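Local coordinates for protein EvdMO1 (Micromonospora carbonacea, PDB 5T39) that probably transfers a methyl group from S-adenosylmethionine to a sugar-derived substrate in everninomicin biosynthesis, using a Rossmann-like methyltransferase domain, at residues 31-39 against 46-54. Sequence-based numbering, arbitrary orientation.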
# COMPACT_ATOMS: atom_id res chain seq x y z
N ALA A 31 -14.57 2.05 17.76
CA ALA A 31 -13.36 1.23 17.67
C ALA A 31 -13.66 -0.21 18.05
O ALA A 31 -13.15 -1.15 17.43
CB ALA A 31 -12.26 1.79 18.56
N LYS A 32 -14.52 -0.41 19.06
CA LYS A 32 -14.90 -1.75 19.47
C LYS A 32 -15.72 -2.45 18.39
O LYS A 32 -15.50 -3.63 18.08
CB LYS A 32 -15.67 -1.70 20.79
CG LYS A 32 -16.12 -3.04 21.29
CD LYS A 32 -16.85 -2.91 22.62
CE LYS A 32 -17.39 -4.24 23.13
NZ LYS A 32 -16.28 -5.10 23.61
N GLU A 33 -16.69 -1.74 17.82
CA GLU A 33 -17.51 -2.31 16.76
C GLU A 33 -16.66 -2.74 15.57
O GLU A 33 -17.01 -3.71 14.90
CB GLU A 33 -18.54 -1.28 16.32
CG GLU A 33 -19.53 -1.79 15.30
CD GLU A 33 -20.63 -0.77 15.08
OE1 GLU A 33 -20.29 0.39 14.74
OE2 GLU A 33 -21.81 -1.10 15.27
N LEU A 34 -15.55 -2.05 15.32
CA LEU A 34 -14.68 -2.34 14.19
C LEU A 34 -13.68 -3.47 14.44
O LEU A 34 -12.99 -3.88 13.51
CB LEU A 34 -13.94 -1.05 13.80
CG LEU A 34 -14.82 0.03 13.17
CD1 LEU A 34 -14.08 1.37 13.20
CD2 LEU A 34 -15.22 -0.33 11.75
N GLU A 35 -13.61 -4.00 15.66
CA GLU A 35 -12.70 -5.11 15.92
C GLU A 35 -13.11 -6.33 15.09
O GLU A 35 -14.30 -6.55 14.85
CB GLU A 35 -12.70 -5.48 17.40
CG GLU A 35 -12.16 -4.37 18.29
CD GLU A 35 -11.67 -4.83 19.65
OE1 GLU A 35 -12.32 -4.45 20.65
OE2 GLU A 35 -10.62 -5.51 19.72
N PRO A 36 -12.15 -7.16 14.67
CA PRO A 36 -10.72 -7.10 15.02
C PRO A 36 -9.92 -6.18 14.11
O PRO A 36 -10.04 -6.24 12.87
CB PRO A 36 -10.26 -8.55 14.83
CG PRO A 36 -11.15 -9.07 13.73
CD PRO A 36 -12.49 -8.43 13.99
N TRP A 37 -9.06 -5.38 14.72
CA TRP A 37 -8.10 -4.56 14.00
C TRP A 37 -6.84 -5.36 13.68
O TRP A 37 -6.47 -6.31 14.38
CB TRP A 37 -7.69 -3.35 14.84
CG TRP A 37 -8.78 -2.34 15.05
CD1 TRP A 37 -9.92 -2.47 15.80
CD2 TRP A 37 -8.82 -1.01 14.51
NE1 TRP A 37 -10.67 -1.32 15.74
CE2 TRP A 37 -10.00 -0.41 14.96
CE3 TRP A 37 -7.95 -0.28 13.69
CZ2 TRP A 37 -10.35 0.89 14.61
CZ3 TRP A 37 -8.29 1.00 13.36
CH2 TRP A 37 -9.48 1.57 13.80
N VAL A 38 -6.16 -4.93 12.62
CA VAL A 38 -4.88 -5.51 12.22
C VAL A 38 -3.74 -4.83 12.95
O VAL A 38 -2.82 -5.48 13.43
CB VAL A 38 -4.70 -5.41 10.69
CG1 VAL A 38 -3.30 -5.87 10.27
CG2 VAL A 38 -5.76 -6.22 9.99
N ASN A 39 -3.75 -3.50 13.01
CA ASN A 39 -2.66 -2.80 13.66
C ASN A 39 -3.08 -2.07 14.91
O ASN A 39 -2.26 -1.36 15.50
CB ASN A 39 -1.98 -1.84 12.69
CG ASN A 39 -1.23 -2.56 11.60
OD1 ASN A 39 -0.60 -3.60 11.83
ND2 ASN A 39 -1.31 -2.03 10.39
N ILE A 46 -5.00 6.56 24.75
CA ILE A 46 -5.91 5.49 25.12
C ILE A 46 -5.82 4.41 24.05
O ILE A 46 -6.05 4.69 22.86
CB ILE A 46 -7.35 6.00 25.28
CG1 ILE A 46 -7.43 7.06 26.38
CG2 ILE A 46 -8.30 4.85 25.57
CD1 ILE A 46 -8.70 7.88 26.37
N ARG A 47 -5.49 3.20 24.46
CA ARG A 47 -5.41 2.06 23.55
C ARG A 47 -6.79 1.42 23.51
O ARG A 47 -7.19 0.72 24.44
CB ARG A 47 -4.37 1.07 24.06
CG ARG A 47 -4.15 -0.13 23.17
CD ARG A 47 -3.32 0.23 21.96
NE ARG A 47 -2.79 -0.94 21.27
CZ ARG A 47 -2.29 -0.92 20.04
NH1 ARG A 47 -2.26 0.21 19.35
NH2 ARG A 47 -1.82 -2.04 19.50
N TYR A 48 -7.51 1.67 22.43
CA TYR A 48 -8.86 1.15 22.31
C TYR A 48 -8.88 -0.28 21.81
O TYR A 48 -9.71 -1.08 22.25
CB TYR A 48 -9.64 2.06 21.37
CG TYR A 48 -9.94 3.42 21.95
CD1 TYR A 48 -9.16 4.53 21.65
CD2 TYR A 48 -11.00 3.59 22.83
CE1 TYR A 48 -9.45 5.78 22.20
CE2 TYR A 48 -11.30 4.81 23.37
CZ TYR A 48 -10.53 5.91 23.05
OH TYR A 48 -10.86 7.11 23.60
N ALA A 49 -8.00 -0.62 20.88
CA ALA A 49 -8.01 -1.94 20.26
C ALA A 49 -6.58 -2.36 19.98
O ALA A 49 -5.72 -1.55 19.65
CB ALA A 49 -8.79 -1.92 18.94
N GLU A 50 -6.35 -3.66 20.10
CA GLU A 50 -5.07 -4.27 19.82
C GLU A 50 -5.07 -4.83 18.41
O GLU A 50 -6.11 -5.16 17.83
CB GLU A 50 -4.77 -5.37 20.84
CG GLU A 50 -4.65 -4.84 22.27
CD GLU A 50 -3.34 -4.12 22.54
OE1 GLU A 50 -3.24 -3.45 23.58
OE2 GLU A 50 -2.41 -4.23 21.72
N GLY A 51 -3.87 -4.94 17.85
CA GLY A 51 -3.69 -5.50 16.53
C GLY A 51 -3.38 -6.97 16.57
O GLY A 51 -3.41 -7.62 17.62
N SER A 52 -3.07 -7.51 15.40
CA SER A 52 -2.95 -8.94 15.26
C SER A 52 -1.53 -9.40 15.58
O SER A 52 -0.63 -8.60 15.86
CB SER A 52 -3.36 -9.36 13.86
OG SER A 52 -2.41 -8.88 12.96
N ASP A 53 -1.36 -10.72 15.55
CA ASP A 53 -0.07 -11.33 15.82
C ASP A 53 0.95 -10.99 14.73
O ASP A 53 2.15 -11.10 14.98
CB ASP A 53 -0.18 -12.86 15.85
CG ASP A 53 -1.14 -13.39 16.90
OD1 ASP A 53 -1.38 -14.62 16.83
OD2 ASP A 53 -1.64 -12.63 17.76
N HIS A 54 0.48 -10.63 13.54
CA HIS A 54 1.36 -10.40 12.39
C HIS A 54 1.43 -8.93 11.98
O HIS A 54 1.83 -8.62 10.86
CB HIS A 54 0.87 -11.22 11.20
CG HIS A 54 0.55 -12.64 11.55
ND1 HIS A 54 -0.74 -13.12 11.64
CD2 HIS A 54 1.35 -13.69 11.85
CE1 HIS A 54 -0.72 -14.39 11.97
NE2 HIS A 54 0.54 -14.77 12.11
O HOH W 1 -8.87 -5.37 17.58
O HOH W 2 -8.23 -5.63 20.96
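A49 sets its methyl obliquely against the pyrrole side of the W37 indole, CB lying 3.4 Å from W37 CD1; so small a side chain lets the backbone pass close to the ring. Next to it, A31 CB meets Y48 CB at 3.9 Å. Y48 and A49 form a classic beta bulge opposite F41. Farther along, S52 N donates to V38 O (2.8 Å), and G51 CA sits 3.2 Å from V38 O, where a side chain would clash. The indole is fixed in turn by a nearly straight bond from W37 NE1 to A31 O (3.0 Å, 167°), which lies in the ring plane. With CG beside the backbone N (chi1 -68°), W37 spans the space between A49 and helix 108-121, where it touches F116 and V117. A leucine in its place would probably leave A31 O without this donor and open a gap beside A49 CB. E35 OE2 accepts from two waters, which link it to W37 N and to the backbone N and O of E50. The carboxylate of E86 accepts hydrogen bonds from V38 N and N39 N. Methyl contacts and the indole N-H thus join helix 24-33 to strand 46-49, while the S52 and E86 bonds tie down backbone beside N39, whose side chain lies about 5 Å from bound S-adenosyl-L-homocysteine.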